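Local coordinates for protein guanosine-3',5'-bis(diphosphate) 3'-pyrophosphohydrolase MESH1 (Drosophila melanogaster, PDB 3NQW) that hydrolyses the alarmone ppGpp to GDP and diphosphate as a manganese-dependent HD-family enzyme and acts in the starvation response, at residues A[117-129]-A[158-172]. Residues are numbered along the deposited sequence; the frame is centred on the assembly and turned at random.
Sequences KLIKLADKLDNLR and LRGTNANLELKLDEI. With MN (manganese (II) ion), chain C.
Behind the manganese site of this HD domain, Leu-121, Leu-125 and Leu-165 interlock knobs-into-holes where helix 163-172 packs, nearly parallel at 28°, against metal-bearing helix 117-129. Leu-121 drops into a hole formed by Leu-158, Leu-165, Glu-166 and Leu-169. Its branches part company there: CD2 rests 3.5 Å from CB of Leu-158 and also meets Leu-169, while CD1 leans on CB of Thr-161 and the Glu-166 carboxylate. Leu-165 is the reciprocal knob, seated among Leu-118, Leu-121, Ala-122 and Leu-125. One turn further on, Leu-125 has CG anti to its own nitrogen (chi1 -176°), a turn that brings CD1 to 3.4 Å from CD1 of Ile-172; its CG also lies over one face of the Arg-129 guanidinium. Arg-129 and Lys-168 share Glu-47 as a salt-bridge partner, which probably offsets the closeness of the two positive charges.

At the other end the loop closes over the helix. Thr-161 OG1 donates to Leu-158 O at 2.5 Å, almost straight down that carbonyl; with OG1 tied there, the methyl CG2 lies against CD2 of Leu-118 (3.3 Å), with CB of Lys-117 also in contact. A glycine in place of Thr-161 would probably leave the Leu-158 carbonyl without this donor and open a gap beside Leu-118 and Leu-121. Asn-162 then N-caps the following helix, its OD1 accepting from Leu-165 N at 2.8 Å and, weakly, from Asn-164 N.

Asp-123 takes no part in this seam; its OD1 binds manganese at 2.3 Å, alongside Asp-63: the closing aspartate of the H...HD...D motif, carried on a core helix of the all-helical HD fold.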
ATOM      1  N   LYS A 117     -16.776 -12.567  -6.444  1.00 56.10           N
ATOM      2  CA  LYS A 117     -16.097 -13.403  -7.421  1.00 55.01           C
ATOM      3  C   LYS A 117     -14.940 -12.595  -7.996  1.00 55.08           C
ATOM      4  O   LYS A 117     -13.861 -13.134  -8.239  1.00 55.29           O
ATOM      5  CB  LYS A 117     -17.038 -13.823  -8.557  1.00 54.29           C
ATOM      6  CG  LYS A 117     -18.188 -14.774  -8.191  1.00 53.31           C
ATOM      7  CD  LYS A 117     -18.847 -15.285  -9.475  1.00 53.01           C
ATOM      8  CE  LYS A 117     -20.281 -15.783  -9.294  1.00 51.97           C
ATOM      9  NZ  LYS A 117     -21.002 -15.877 -10.615  1.00 46.89           N
ATOM     10  N   LEU A 118     -15.165 -11.297  -8.208  1.00 54.68           N
ATOM     11  CA  LEU A 118     -14.130 -10.415  -8.762  1.00 51.23           C
ATOM     12  C   LEU A 118     -12.858 -10.482  -7.957  1.00 50.38           C
ATOM     13  O   LEU A 118     -11.779 -10.614  -8.525  1.00 51.76           O
ATOM     14  CB  LEU A 118     -14.604  -8.969  -8.792  1.00 47.89           C
ATOM     15  CG  LEU A 118     -15.650  -8.609  -9.837  1.00 45.37           C
ATOM     16  CD1 LEU A 118     -15.869  -7.120  -9.778  1.00 44.98           C
ATOM     17  CD2 LEU A 118     -15.185  -9.024 -11.214  1.00 41.39           C
ATOM     18  N   ILE A 119     -12.992 -10.365  -6.636  1.00 50.23           N
ATOM     19  CA  ILE A 119     -11.841 -10.440  -5.741  1.00 50.91           C
ATOM     20  C   ILE A 119     -11.210 -11.828  -5.847  1.00 51.99           C
ATOM     21  O   ILE A 119     -10.006 -11.960  -6.037  1.00 53.11           O
ATOM     22  CB  ILE A 119     -12.213 -10.209  -4.237  1.00 49.44           C
ATOM     23  CG1 ILE A 119     -12.675  -8.768  -3.993  1.00 49.98           C
ATOM     24  CG2 ILE A 119     -11.000 -10.518  -3.357  1.00 44.94           C
ATOM     25  CD1 ILE A 119     -14.177  -8.604  -3.754  1.00 50.85           C
ATOM     26  N   LYS A 120     -12.026 -12.865  -5.735  1.00 51.57           N
ATOM     27  CA  LYS A 120     -11.506 -14.209  -5.799  1.00 51.23           C
ATOM     28  C   LYS A 120     -10.701 -14.476  -7.049  1.00 50.12           C
ATOM     29  O   LYS A 120      -9.675 -15.146  -6.986  1.00 51.09           O
ATOM     30  CB  LYS A 120     -12.648 -15.200  -5.681  1.00 52.02           C
ATOM     31  CG  LYS A 120     -13.316 -15.189  -4.331  1.00 51.70           C
ATOM     32  CD  LYS A 120     -14.263 -16.356  -4.265  1.00 51.13           C
ATOM     33  CE  LYS A 120     -14.867 -16.541  -2.910  1.00 48.35           C
ATOM     34  NZ  LYS A 120     -15.403 -17.903  -2.934  1.00 50.42           N
ATOM     35  N   LEU A 121     -11.175 -13.960  -8.179  1.00 50.19           N
ATOM     36  CA  LEU A 121     -10.487 -14.113  -9.471  1.00 51.45           C
ATOM     37  C   LEU A 121      -9.136 -13.384  -9.451  1.00 51.47           C
ATOM     38  O   LEU A 121      -8.097 -13.989  -9.704  1.00 51.35           O
ATOM     39  CB  LEU A 121     -11.352 -13.553 -10.615  1.00 50.85           C
ATOM     40  CG  LEU A 121     -12.602 -14.338 -11.031  1.00 51.47           C
ATOM     41  CD1 LEU A 121     -13.354 -13.580 -12.114  1.00 51.09           C
ATOM     42  CD2 LEU A 121     -12.197 -15.707 -11.530  1.00 49.32           C
ATOM     43  N   ALA A 122      -9.162 -12.088  -9.151  1.00 50.96           N
ATOM     44  CA  ALA A 122      -7.949 -11.289  -9.083  1.00 51.99           C
ATOM     45  C   ALA A 122      -6.947 -11.893  -8.096  1.00 52.55           C
ATOM     46  O   ALA A 122      -5.755 -11.970  -8.393  1.00 55.40           O
ATOM     47  CB  ALA A 122      -8.284  -9.865  -8.693  1.00 51.79           C
ATOM     48  N   ASP A 123      -7.437 -12.324  -6.934  1.00 52.93           N
ATOM     49  CA  ASP A 123      -6.624 -12.953  -5.877  1.00 52.52           C
ATOM     50  C   ASP A 123      -5.843 -14.099  -6.496  1.00 52.66           C
ATOM     51  O   ASP A 123      -4.646 -14.271  -6.258  1.00 49.72           O
ATOM     52  CB  ASP A 123      -7.562 -13.492  -4.791  1.00 52.35           C
ATOM     53  CG  ASP A 123      -6.842 -13.926  -3.515  1.00 51.27           C
ATOM     54  OD1 ASP A 123      -5.608 -13.796  -3.388  1.00 51.24           O
ATOM     55  OD2 ASP A 123      -7.546 -14.407  -2.614  1.00 52.03           O
ATOM     56  N   LYS A 124      -6.549 -14.880  -7.305  1.00 54.98           N
ATOM     57  CA  LYS A 124      -5.928 -15.998  -7.989  1.00 57.56           C
ATOM     58  C   LYS A 124      -4.938 -15.478  -9.028  1.00 58.29           C
ATOM     59  O   LYS A 124      -3.765 -15.845  -8.999  1.00 59.98           O
ATOM     60  CB  LYS A 124      -6.978 -16.880  -8.667  1.00 58.56           C
ATOM     61  CG  LYS A 124      -7.880 -17.641  -7.693  1.00 62.04           C
ATOM     62  CD  LYS A 124      -7.100 -18.597  -6.787  1.00 63.08           C
ATOM     63  CE  LYS A 124      -8.045 -19.258  -5.798  1.00 63.72           C
ATOM     64  NZ  LYS A 124      -8.815 -18.202  -5.054  1.00 65.27           N
ATOM     65  N   LEU A 125      -5.394 -14.612  -9.929  1.00 57.93           N
ATOM     66  CA  LEU A 125      -4.504 -14.080 -10.955  1.00 57.33           C
ATOM     67  C   LEU A 125      -3.165 -13.649 -10.371  1.00 57.43           C
ATOM     68  O   LEU A 125      -2.117 -14.118 -10.815  1.00 57.38           O
ATOM     69  CB  LEU A 125      -5.150 -12.898 -11.677  1.00 55.81           C
ATOM     70  CG  LEU A 125      -4.367 -12.299 -12.854  1.00 54.90           C
ATOM     71  CD1 LEU A 125      -3.917 -13.370 -13.829  1.00 54.43           C
ATOM     72  CD2 LEU A 125      -5.265 -11.282 -13.556  1.00 56.44           C
ATOM     73  N   ASP A 126      -3.199 -12.770  -9.373  1.00 57.15           N
ATOM     74  CA  ASP A 126      -1.968 -12.297  -8.755  1.00 57.92           C
ATOM     75  C   ASP A 126      -1.083 -13.450  -8.280  1.00 58.35           C
ATOM     76  O   ASP A 126       0.069 -13.572  -8.695  1.00 58.72           O
ATOM     77  CB  ASP A 126      -2.263 -11.363  -7.576  1.00 57.73           C
ATOM     78  CG  ASP A 126      -0.994 -10.883  -6.889  1.00 59.47           C
ATOM     79  OD1 ASP A 126      -0.182 -10.184  -7.538  1.00 57.95           O
ATOM     80  OD2 ASP A 126      -0.800 -11.212  -5.699  1.00 60.68           O
ATOM     81  N   ASN A 127      -1.615 -14.299  -7.412  1.00 59.60           N
ATOM     82  CA  ASN A 127      -0.835 -15.418  -6.908  1.00 59.67           C
ATOM     83  C   ASN A 127      -0.218 -16.222  -8.036  1.00 58.45           C
ATOM     84  O   ASN A 127       0.980 -16.481  -8.028  1.00 57.35           O
ATOM     85  CB  ASN A 127      -1.706 -16.322  -6.039  1.00 62.33           C
ATOM     86  CG  ASN A 127      -2.066 -15.687  -4.719  1.00 65.64           C
ATOM     87  OD1 ASN A 127      -3.160 -15.906  -4.190  1.00 68.33           O
ATOM     88  ND2 ASN A 127      -1.143 -14.901  -4.165  1.00 67.72           N
ATOM     89  N   LEU A 128      -1.034 -16.610  -9.009  1.00 58.08           N
ATOM     90  CA  LEU A 128      -0.531 -17.388 -10.128  1.00 58.41           C
ATOM     91  C   LEU A 128       0.645 -16.702 -10.790  1.00 57.92           C
ATOM     92  O   LEU A 128       1.697 -17.306 -10.989  1.00 57.01           O
ATOM     93  CB  LEU A 128      -1.629 -17.619 -11.157  1.00 60.11           C
ATOM     94  CG  LEU A 128      -2.661 -18.670 -10.751  1.00 60.04           C
ATOM     95  CD1 LEU A 128      -3.544 -18.985 -11.940  1.00 60.75           C
ATOM     96  CD2 LEU A 128      -1.958 -19.934 -10.280  1.00 61.17           C
ATOM     97  N   ARG A 129       0.455 -15.438 -11.135  1.00 58.08           N
ATOM     98  CA  ARG A 129       1.508 -14.664 -11.749  1.00 58.54           C
ATOM     99  C   ARG A 129       2.808 -14.841 -10.989  1.00 60.46           C
ATOM    100  O   ARG A 129       3.881 -14.885 -11.583  1.00 62.77           O
ATOM    101  CB  ARG A 129       1.113 -13.200 -11.777  1.00 54.85           C
ATOM    102  CG  ARG A 129       0.089 -12.905 -12.841  1.00 51.43           C
ATOM    103  CD  ARG A 129      -0.429 -11.515 -12.677  1.00 49.28           C
ATOM    104  NE  ARG A 129      -1.044 -11.013 -13.890  1.00 50.00           N
ATOM    105  CZ  ARG A 129      -1.791  -9.920 -13.928  1.00 51.41           C
ATOM    106  NH1 ARG A 129      -2.010  -9.235 -12.809  1.00 51.08           N
ATOM    107  NH2 ARG A 129      -2.301  -9.509 -15.078  1.00 50.78           N
ATOM    108  N   LEU A 158     -15.537 -19.872 -10.950  1.00 64.17           N
ATOM    109  CA  LEU A 158     -15.709 -18.432 -10.734  1.00 63.57           C
ATOM    110  C   LEU A 158     -15.973 -17.674 -12.041  1.00 63.75           C
ATOM    111  O   LEU A 158     -16.358 -16.502 -12.025  1.00 62.86           O
ATOM    112  CB  LEU A 158     -14.471 -17.858 -10.044  1.00 63.10           C
ATOM    113  CG  LEU A 158     -14.378 -18.235  -8.565  1.00 63.88           C
ATOM    114  CD1 LEU A 158     -12.946 -18.513  -8.201  1.00 63.13           C
ATOM    115  CD2 LEU A 158     -14.984 -17.128  -7.713  1.00 62.39           C
ATOM    116  N   ARG A 159     -15.766 -18.365 -13.162  1.00 64.73           N
ATOM    117  CA  ARG A 159     -15.949 -17.820 -14.508  1.00 65.62           C
ATOM    118  C   ARG A 159     -17.319 -17.159 -14.679  1.00 65.70           C
ATOM    119  O   ARG A 159     -18.174 -17.247 -13.796  1.00 66.14           O
ATOM    120  CB  ARG A 159     -15.775 -18.937 -15.557  1.00 67.13           C
ATOM    121  CG  ARG A 159     -14.687 -19.993 -15.234  1.00 68.71           C
ATOM    122  CD  ARG A 159     -14.337 -20.880 -16.438  1.00 68.01           C
ATOM    123  NE  ARG A 159     -13.558 -20.131 -17.426  1.00 69.66           N
ATOM    124  CZ  ARG A 159     -12.228 -20.055 -17.439  1.00 69.94           C
ATOM    125  NH1 ARG A 159     -11.509 -20.693 -16.525  1.00 70.71           N
ATOM    126  NH2 ARG A 159     -11.618 -19.315 -18.352  1.00 69.49           N
ATOM    127  N   GLY A 160     -17.530 -16.507 -15.821  1.00 66.38           N
ATOM    128  CA  GLY A 160     -18.796 -15.827 -16.068  1.00 65.76           C
ATOM    129  C   GLY A 160     -18.790 -14.425 -15.472  1.00 66.02           C
ATOM    130  O   GLY A 160     -19.654 -13.592 -15.774  1.00 66.00           O
ATOM    131  N   THR A 161     -17.790 -14.170 -14.626  1.00 66.03           N
ATOM    132  CA  THR A 161     -17.627 -12.888 -13.943  1.00 64.41           C
ATOM    133  C   THR A 161     -16.941 -11.837 -14.823  1.00 65.22           C
ATOM    134  O   THR A 161     -17.617 -11.090 -15.534  1.00 67.06           O
ATOM    135  CB  THR A 161     -16.822 -13.061 -12.626  1.00 62.37           C
ATOM    136  OG1 THR A 161     -17.357 -14.162 -11.880  1.00 59.03           O
ATOM    137  CG2 THR A 161     -16.902 -11.802 -11.773  1.00 59.02           C
ATOM    138  N   ASN A 162     -15.611 -11.778 -14.793  1.00 64.72           N
ATOM    139  CA  ASN A 162     -14.884 -10.784 -15.587  1.00 64.17           C
ATOM    140  C   ASN A 162     -14.234 -11.416 -16.813  1.00 64.29           C
ATOM    141  O   ASN A 162     -13.307 -12.215 -16.708  1.00 63.93           O
ATOM    142  CB  ASN A 162     -13.829 -10.080 -14.711  1.00 63.11           C
ATOM    143  CG  ASN A 162     -13.369  -8.747 -15.287  1.00 62.40           C
ATOM    144  OD1 ASN A 162     -12.477  -8.694 -16.130  1.00 63.53           O
ATOM    145  ND2 ASN A 162     -13.988  -7.668 -14.838  1.00 61.65           N
ATOM    146  N   ALA A 163     -14.747 -11.057 -17.981  1.00 64.45           N
ATOM    147  CA  ALA A 163     -14.230 -11.587 -19.235  1.00 63.96           C
ATOM    148  C   ALA A 163     -12.775 -11.193 -19.433  1.00 63.40           C
ATOM    149  O   ALA A 163     -12.046 -11.830 -20.189  1.00 63.53           O
ATOM    150  CB  ALA A 163     -15.065 -11.076 -20.405  1.00 62.76           C
ATOM    151  N   ASN A 164     -12.346 -10.133 -18.763  1.00 62.58           N
ATOM    152  CA  ASN A 164     -10.973  -9.708 -18.926  1.00 62.77           C
ATOM    153  C   ASN A 164     -10.022 -10.448 -17.999  1.00 63.58           C
ATOM    154  O   ASN A 164      -8.996 -10.962 -18.437  1.00 64.07           O
ATOM    155  CB  ASN A 164     -10.856  -8.210 -18.709  1.00 63.30           C
ATOM    156  CG  ASN A 164      -9.502  -7.686 -19.111  1.00 64.55           C
ATOM    157  OD1 ASN A 164      -8.785  -8.331 -19.884  1.00 65.75           O
ATOM    158  ND2 ASN A 164      -9.138  -6.512 -18.599  1.00 63.59           N
ATOM    159  N   LEU A 165     -10.360 -10.498 -16.717  1.00 63.50           N
ATOM    160  CA  LEU A 165      -9.531 -11.192 -15.748  1.00 62.81           C
ATOM    161  C   LEU A 165      -9.449 -12.657 -16.141  1.00 62.66           C
ATOM    162  O   LEU A 165      -8.366 -13.230 -16.200  1.00 62.24           O
ATOM    163  CB  LEU A 165     -10.128 -11.056 -14.347  1.00 63.64           C
ATOM    164  CG  LEU A 165     -10.185  -9.648 -13.725  1.00 64.36           C
ATOM    165  CD1 LEU A 165     -10.782  -9.716 -12.312  1.00 63.18           C
ATOM    166  CD2 LEU A 165      -8.787  -9.066 -13.666  1.00 64.74           C
ATOM    167  N   GLU A 166     -10.601 -13.263 -16.413  1.00 63.66           N
ATOM    168  CA  GLU A 166     -10.662 -14.674 -16.801  1.00 63.23           C
ATOM    169  C   GLU A 166      -9.896 -14.950 -18.073  1.00 62.50           C
ATOM    170  O   GLU A 166      -9.369 -16.046 -18.272  1.00 62.47           O
ATOM    171  CB  GLU A 166     -12.107 -15.093 -17.003  1.00 63.72           C
ATOM    172  CG  GLU A 166     -12.905 -15.128 -15.736  1.00 64.63           C
ATOM    173  CD  GLU A 166     -14.380 -14.930 -15.997  1.00 66.51           C
ATOM    174  OE1 GLU A 166     -15.024 -14.236 -15.177  1.00 65.96           O
ATOM    175  OE2 GLU A 166     -14.890 -15.469 -17.015  1.00 66.24           O
ATOM    176  N   LEU A 167      -9.855 -13.957 -18.946  1.00 62.49           N
ATOM    177  CA  LEU A 167      -9.141 -14.096 -20.204  1.00 61.22           C
ATOM    178  C   LEU A 167      -7.654 -14.224 -19.867  1.00 59.32           C
ATOM    179  O   LEU A 167      -6.961 -15.074 -20.412  1.00 58.86           O
ATOM    180  CB  LEU A 167      -9.415 -12.864 -21.068  1.00 62.74           C
ATOM    181  CG  LEU A 167      -9.874 -13.084 -22.507  1.00 64.07           C
ATOM    182  CD1 LEU A 167     -10.574 -11.840 -23.045  1.00 63.94           C
ATOM    183  CD2 LEU A 167      -8.666 -13.459 -23.360  1.00 65.45           C
ATOM    184  N   LYS A 168      -7.179 -13.378 -18.958  1.00 57.35           N
ATOM    185  CA  LYS A 168      -5.790 -13.411 -18.542  1.00 57.21           C
ATOM    186  C   LYS A 168      -5.536 -14.691 -17.762  1.00 59.05           C
ATOM    187  O   LYS A 168      -4.510 -15.343 -17.942  1.00 60.01           O
ATOM    188  CB  LYS A 168      -5.473 -12.189 -17.691  1.00 54.52           C
ATOM    189  CG  LYS A 168      -5.634 -10.905 -18.467  1.00 53.25           C
ATOM    190  CD  LYS A 168      -6.060  -9.766 -17.580  1.00 52.29           C
ATOM    191  CE  LYS A 168      -5.926  -8.441 -18.298  1.00 52.75           C
ATOM    192  NZ  LYS A 168      -4.534  -7.915 -18.289  1.00 51.86           N
ATOM    193  N   LEU A 169      -6.470 -15.057 -16.891  1.00 59.99           N
ATOM    194  CA  LEU A 169      -6.332 -16.284 -16.119  1.00 59.50           C
ATOM    195  C   LEU A 169      -5.996 -17.387 -17.099  1.00 59.89           C
ATOM    196  O   LEU A 169      -5.048 -18.129 -16.901  1.00 58.85           O
ATOM    197  CB  LEU A 169      -7.642 -16.606 -15.408  1.00 58.42           C
ATOM    198  CG  LEU A 169      -7.797 -15.838 -14.108  1.00 58.51           C
ATOM    199  CD1 LEU A 169      -9.265 -15.680 -13.761  1.00 57.23           C
ATOM    200  CD2 LEU A 169      -7.012 -16.554 -13.012  1.00 58.71           C
ATOM    201  N   ASP A 170      -6.786 -17.470 -18.161  1.00 62.57           N
ATOM    202  CA  ASP A 170      -6.596 -18.470 -19.197  1.00 67.60           C
ATOM    203  C   ASP A 170      -5.221 -18.388 -19.827  1.00 69.33           C
ATOM    204  O   ASP A 170      -4.660 -19.400 -20.249  1.00 68.07           O
ATOM    205  CB  ASP A 170      -7.655 -18.300 -20.275  1.00 69.89           C
ATOM    206  CG  ASP A 170      -9.014 -18.737 -19.807  1.00 72.68           C
ATOM    207  OD1 ASP A 170     -10.003 -18.019 -20.092  1.00 73.37           O
ATOM    208  OD2 ASP A 170      -9.089 -19.811 -19.154  1.00 74.77           O
ATOM    209  N   GLU A 171      -4.693 -17.175 -19.911  1.00 70.79           N
ATOM    210  CA  GLU A 171      -3.378 -16.975 -20.477  1.00 72.48           C
ATOM    211  C   GLU A 171      -2.326 -17.720 -19.677  1.00 72.48           C
ATOM    212  O   GLU A 171      -1.370 -18.248 -20.237  1.00 71.96           O
ATOM    213  CB  GLU A 171      -3.062 -15.483 -20.519  1.00 75.48           C
ATOM    214  CG  GLU A 171      -3.807 -14.789 -21.636  1.00 79.02           C
ATOM    215  CD  GLU A 171      -3.388 -15.328 -22.998  1.00 80.71           C
ATOM    216  OE1 GLU A 171      -2.354 -14.863 -23.532  1.00 79.26           O
ATOM    217  OE2 GLU A 171      -4.078 -16.239 -23.517  1.00 82.58           O
ATOM    218  N   ILE A 172      -2.517 -17.756 -18.363  1.00 73.76           N
ATOM    219  CA  ILE A 172      -1.602 -18.438 -17.455  1.00 74.47           C
ATOM    220  C   ILE A 172      -1.847 -19.951 -17.487  1.00 75.07           C
ATOM    221  O   ILE A 172      -0.927 -20.734 -17.268  1.00 75.91           O
ATOM    222  CB  ILE A 172      -1.766 -17.895 -16.008  1.00 74.00           C
ATOM    223  CG1 ILE A 172      -1.438 -16.395 -15.988  1.00 75.56           C
ATOM    224  CG2 ILE A 172      -0.855 -18.642 -15.052  1.00 74.05           C
ATOM    225  CD1 ILE A 172      -1.625 -15.723 -14.635  1.00 76.62           C
TER
HETATM  226 MN    MN C 300      -4.603 -13.394  -1.322  1.00 51.61          MN